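Local coordinates for protein MIP07328p (Drosophila melanogaster, PDB 6FKK) that acts as a semaphorin guidance cue, probably repelling growing axons by binding semaphorin receptors through its extracellular sema domain, at residues 171-179 / 186-197. Residues are numbered along the deposited sequence; the frame is centred on the assembly and turned at random.
Sequences SGGDPLIYR and QYDLKQLNQPDF. With NAG (2-acetamido-2-deoxy-beta-D-glucopyranose), chain E.
P175 and P195 meet with their side chains crossing at about a right angle, CB of P175 lying 3.5 Å from CD of P195. An N-acetylglucosamine of the N-linked glycan borders this proline pair: its O6 comes to 3.4 Å from P175 CB, and its O4 donates a hydrogen bond to G172 O. Farther along strand 175-178, the backbone is met by L192 from the facing loop, whose CD1 lies 3.9 Å from L176 CA, while I177 brings CD1 within 4.1 Å of CE1 on the F197 ring. At the other end, D174 has CG anti to its N (chi1 -173°), which carries the carboxylate to Q186; NE2 of Q186 donates to D174 OD2 over 3.2 Å, arriving from above the carboxylate plane, a bent bond (139°). Q186 CG also sits over the centre of the Y187 ring, whose CE1 edge faces G173 O. The other oxygen, D174 OD1, is salt-bridged to R183; an alanine here would probably leave R183 without this counter-charge and the Q186 amide freer to turn. Within the sema domain, a β-propeller, the contact joins two neighbouring sheets: strand 175-178 pairs with 161-165, whereas strand 196-203 runs on beside 206-214, where F211 touches both P195 and F197.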
loop_
_atom_site.group_PDB
_atom_site.type_symbol
_atom_site.label_atom_id
_atom_site.label_comp_id
_atom_site.label_asym_id
_atom_site.label_seq_id
_atom_site.Cartn_x
_atom_site.Cartn_y
_atom_site.Cartn_z
ATOM N N SER A 171 6.293 -16.179 -18.886
ATOM C CA SER A 171 7.386 -16.616 -18.027
ATOM C C SER A 171 7.624 -15.681 -16.850
ATOM O O SER A 171 8.269 -16.086 -15.876
ATOM C CB SER A 171 8.673 -16.749 -18.843
ATOM O OG SER A 171 8.467 -17.542 -20.000
ATOM N N GLY A 172 7.124 -14.450 -16.914
ATOM C CA GLY A 172 7.369 -13.482 -15.865
ATOM C C GLY A 172 8.667 -12.722 -15.994
ATOM O O GLY A 172 9.230 -12.300 -14.977
ATOM N N GLY A 173 9.166 -12.529 -17.212
ATOM C CA GLY A 173 10.436 -11.859 -17.403
ATOM C C GLY A 173 10.348 -10.581 -18.210
ATOM O O GLY A 173 11.366 -10.075 -18.691
ATOM N N ASP A 174 9.138 -10.044 -18.370
ATOM C CA ASP A 174 8.914 -8.795 -19.097
ATOM C C ASP A 174 8.026 -7.887 -18.256
ATOM O O ASP A 174 6.810 -7.810 -18.472
ATOM C CB ASP A 174 8.291 -9.052 -20.470
ATOM C CG ASP A 174 8.195 -7.791 -21.312
ATOM O OD1 ASP A 174 8.798 -6.766 -20.930
ATOM O OD2 ASP A 174 7.513 -7.826 -22.359
ATOM N N PRO A 175 8.605 -7.181 -17.290
ATOM C CA PRO A 175 7.824 -6.225 -16.503
ATOM C C PRO A 175 7.576 -4.938 -17.273
ATOM O O PRO A 175 8.402 -4.490 -18.071
ATOM C CB PRO A 175 8.715 -5.971 -15.284
ATOM C CG PRO A 175 10.101 -6.157 -15.814
ATOM C CD PRO A 175 10.008 -7.252 -16.846
ATOM N N LEU A 176 6.415 -4.339 -17.020
ATOM C CA LEU A 176 6.081 -3.088 -17.685
ATOM C C LEU A 176 5.074 -2.307 -16.857
ATOM O O LEU A 176 4.435 -2.839 -15.946
ATOM C CB LEU A 176 5.532 -3.322 -19.102
ATOM C CG LEU A 176 4.455 -4.371 -19.420
ATOM C CD1 LEU A 176 3.151 -4.180 -18.660
ATOM C CD2 LEU A 176 4.176 -4.355 -20.913
ATOM N N ILE A 177 4.949 -1.028 -17.200
ATOM C CA ILE A 177 3.834 -0.185 -16.789
ATOM C C ILE A 177 3.145 0.281 -18.063
ATOM O O ILE A 177 3.790 0.862 -18.943
ATOM C CB ILE A 177 4.300 1.011 -15.937
ATOM C CG1 ILE A 177 5.069 0.526 -14.706
ATOM C CG2 ILE A 177 3.112 1.850 -15.518
ATOM C CD1 ILE A 177 5.517 1.643 -13.783
ATOM N N TYR A 178 1.845 0.017 -18.168
ATOM C CA TYR A 178 1.145 0.120 -19.439
ATOM C C TYR A 178 -0.171 0.871 -19.278
ATOM O O TYR A 178 -0.832 0.785 -18.239
ATOM C CB TYR A 178 0.896 -1.282 -20.018
ATOM C CG TYR A 178 0.068 -1.316 -21.279
ATOM C CD1 TYR A 178 0.631 -1.020 -22.510
ATOM C CD2 TYR A 178 -1.275 -1.663 -21.237
ATOM C CE1 TYR A 178 -0.124 -1.059 -23.665
ATOM C CE2 TYR A 178 -2.038 -1.704 -22.386
ATOM C CZ TYR A 178 -1.458 -1.401 -23.597
ATOM O OH TYR A 178 -2.211 -1.439 -24.747
ATOM N N ARG A 179 -0.541 1.608 -20.330
ATOM C CA ARG A 179 -1.803 2.340 -20.396
ATOM C C ARG A 179 -2.029 2.880 -21.804
ATOM O O ARG A 179 -1.243 3.704 -22.284
ATOM C CB ARG A 179 -1.820 3.488 -19.379
ATOM C CG ARG A 179 -3.184 4.160 -19.166
ATOM C CD ARG A 179 -3.492 5.248 -20.198
ATOM N NE ARG A 179 -2.356 6.137 -20.432
ATOM C CZ ARG A 179 -2.335 7.097 -21.352
ATOM N NH1 ARG A 179 -3.389 7.299 -22.130
ATOM N NH2 ARG A 179 -1.258 7.858 -21.495
ATOM N N GLN A 186 10.868 -2.134 -23.232
ATOM C CA GLN A 186 10.963 -3.573 -23.036
ATOM C C GLN A 186 12.420 -4.007 -22.919
ATOM O O GLN A 186 13.280 -3.557 -23.681
ATOM C CB GLN A 186 10.286 -4.300 -24.196
ATOM C CG GLN A 186 10.297 -5.810 -24.086
ATOM C CD GLN A 186 9.725 -6.488 -25.316
ATOM O OE1 GLN A 186 9.869 -5.998 -26.438
ATOM N NE2 GLN A 186 9.068 -7.620 -25.111
ATOM N N TYR A 187 12.690 -4.883 -21.948
ATOM C CA TYR A 187 14.023 -5.449 -21.727
ATOM C C TYR A 187 15.060 -4.366 -21.431
ATOM O O TYR A 187 16.243 -4.520 -21.745
ATOM C CB TYR A 187 14.470 -6.307 -22.916
ATOM C CG TYR A 187 13.515 -7.429 -23.272
ATOM C CD1 TYR A 187 12.723 -8.031 -22.299
ATOM C CD2 TYR A 187 13.402 -7.883 -24.582
ATOM C CE1 TYR A 187 11.846 -9.055 -22.622
ATOM C CE2 TYR A 187 12.529 -8.907 -24.915
ATOM C CZ TYR A 187 11.754 -9.488 -23.931
ATOM O OH TYR A 187 10.885 -10.507 -24.256
ATOM N N ASP A 188 14.624 -3.264 -20.828
ATOM C CA ASP A 188 15.507 -2.182 -20.411
ATOM C C ASP A 188 15.514 -2.135 -18.891
ATOM O O ASP A 188 14.481 -1.863 -18.269
ATOM C CB ASP A 188 15.058 -0.844 -20.998
ATOM C CG ASP A 188 16.046 0.281 -20.728
ATOM O OD1 ASP A 188 17.085 0.030 -20.082
ATOM O OD2 ASP A 188 15.782 1.419 -21.168
ATOM N N LEU A 189 16.677 -2.399 -18.297
ATOM C CA LEU A 189 16.791 -2.489 -16.849
ATOM C C LEU A 189 16.980 -1.136 -16.175
ATOM O O LEU A 189 16.929 -1.068 -14.943
ATOM C CB LEU A 189 17.948 -3.420 -16.476
ATOM C CG LEU A 189 17.847 -4.842 -17.033
ATOM C CD1 LEU A 189 19.075 -5.652 -16.661
ATOM C CD2 LEU A 189 16.583 -5.527 -16.540
ATOM N N LYS A 190 17.196 -0.064 -16.942
ATOM C CA LYS A 190 17.311 1.257 -16.333
ATOM C C LYS A 190 15.960 1.746 -15.823
ATOM O O LYS A 190 15.888 2.416 -14.786
ATOM C CB LYS A 190 17.907 2.252 -17.330
ATOM C CG LYS A 190 19.419 2.136 -17.487
ATOM C CD LYS A 190 19.992 3.250 -18.352
ATOM C CE LYS A 190 19.570 3.102 -19.802
ATOM N NZ LYS A 190 20.255 4.095 -20.675
ATOM N N GLN A 191 14.880 1.415 -16.533
ATOM C CA GLN A 191 13.547 1.805 -16.085
ATOM C C GLN A 191 12.999 0.827 -15.053
ATOM O O GLN A 191 12.487 1.239 -14.007
ATOM C CB GLN A 191 12.598 1.912 -17.280
ATOM C CG GLN A 191 12.847 3.120 -18.169
ATOM C CD GLN A 191 11.753 3.323 -19.200
ATOM O OE1 GLN A 191 11.093 2.371 -19.617
ATOM N NE2 GLN A 191 11.550 4.569 -19.610
ATOM N N LEU A 192 13.097 -0.472 -15.330
ATOM C CA LEU A 192 12.581 -1.499 -14.434
ATOM C C LEU A 192 13.545 -2.675 -14.421
ATOM O O LEU A 192 13.971 -3.140 -15.481
ATOM C CB LEU A 192 11.185 -1.959 -14.869
ATOM C CG LEU A 192 10.058 -0.936 -14.722
ATOM C CD1 LEU A 192 8.789 -1.432 -15.394
ATOM C CD2 LEU A 192 9.808 -0.654 -13.255
ATOM N N ASN A 193 13.881 -3.154 -13.222
ATOM C CA ASN A 193 14.853 -4.234 -13.031
ATOM C C ASN A 193 14.254 -5.256 -12.067
ATOM O O ASN A 193 14.460 -5.163 -10.853
ATOM C CB ASN A 193 16.178 -3.680 -12.513
ATOM C CG ASN A 193 17.325 -4.657 -12.677
ATOM O OD1 ASN A 193 17.120 -5.864 -12.800
ATOM N ND2 ASN A 193 18.548 -4.135 -12.678
ATOM N N GLN A 194 13.533 -6.232 -12.613
ATOM C CA GLN A 194 12.850 -7.262 -11.836
ATOM C C GLN A 194 12.014 -6.674 -10.696
ATOM O O GLN A 194 12.241 -6.997 -9.522
ATOM C CB GLN A 194 13.846 -8.279 -11.298
ATOM C CG GLN A 194 14.726 -8.917 -12.360
ATOM C CD GLN A 194 15.535 -10.081 -11.822
ATOM O OE1 GLN A 194 15.094 -10.792 -10.919
ATOM N NE2 GLN A 194 16.727 -10.280 -12.374
ATOM N N PRO A 195 11.033 -5.829 -11.000
ATOM C CA PRO A 195 10.288 -5.153 -9.936
ATOM C C PRO A 195 9.137 -5.988 -9.399
ATOM O O PRO A 195 8.521 -6.785 -10.109
ATOM C CB PRO A 195 9.764 -3.894 -10.633
ATOM C CG PRO A 195 9.529 -4.349 -12.033
ATOM C CD PRO A 195 10.599 -5.379 -12.334
ATOM N N ASP A 196 8.858 -5.791 -8.112
ATOM C CA ASP A 196 7.671 -6.325 -7.453
ATOM C C ASP A 196 6.849 -5.133 -6.984
ATOM O O ASP A 196 7.256 -4.418 -6.062
ATOM C CB ASP A 196 8.040 -7.239 -6.282
ATOM C CG ASP A 196 8.733 -8.515 -6.727
ATOM O OD1 ASP A 196 8.942 -8.698 -7.945
ATOM O OD2 ASP A 196 9.073 -9.339 -5.852
ATOM N N PHE A 197 5.705 -4.910 -7.624
ATOM C CA PHE A 197 4.898 -3.733 -7.345
ATOM C C PHE A 197 4.033 -3.943 -6.108
ATOM O O PHE A 197 3.556 -5.049 -5.836
ATOM C CB PHE A 197 4.020 -3.389 -8.548
ATOM C CG PHE A 197 4.798 -3.096 -9.798
ATOM C CD1 PHE A 197 5.248 -1.814 -10.064
ATOM C CD2 PHE A 197 5.085 -4.103 -10.706
ATOM C CE1 PHE A 197 5.966 -1.539 -11.212
ATOM C CE2 PHE A 197 5.803 -3.834 -11.857
ATOM C CZ PHE A 197 6.245 -2.551 -12.110
HETATM C C1 NAG E . 6.115 -10.535 -10.474
HETATM C C2 NAG E . 6.588 -11.970 -10.776
HETATM C C3 NAG E . 8.084 -12.010 -11.094
HETATM C C4 NAG E . 8.442 -10.986 -12.161
HETATM C C5 NAG E . 7.969 -9.611 -11.716
HETATM C C6 NAG E . 8.251 -8.529 -12.734
HETATM C C7 NAG E . 6.812 -12.790 -8.454
HETATM C C8 NAG E . 6.351 -13.818 -7.465
HETATM N N2 NAG E . 6.271 -12.872 -9.678
HETATM O O3 NAG E . 8.428 -13.315 -11.545
HETATM O O4 NAG E . 9.851 -10.961 -12.363
HETATM O O5 NAG E . 6.549 -9.644 -11.520
HETATM O O6 NAG E . 9.488 -8.751 -13.397
HETATM O O7 NAG E . 7.632 -11.925 -8.154
#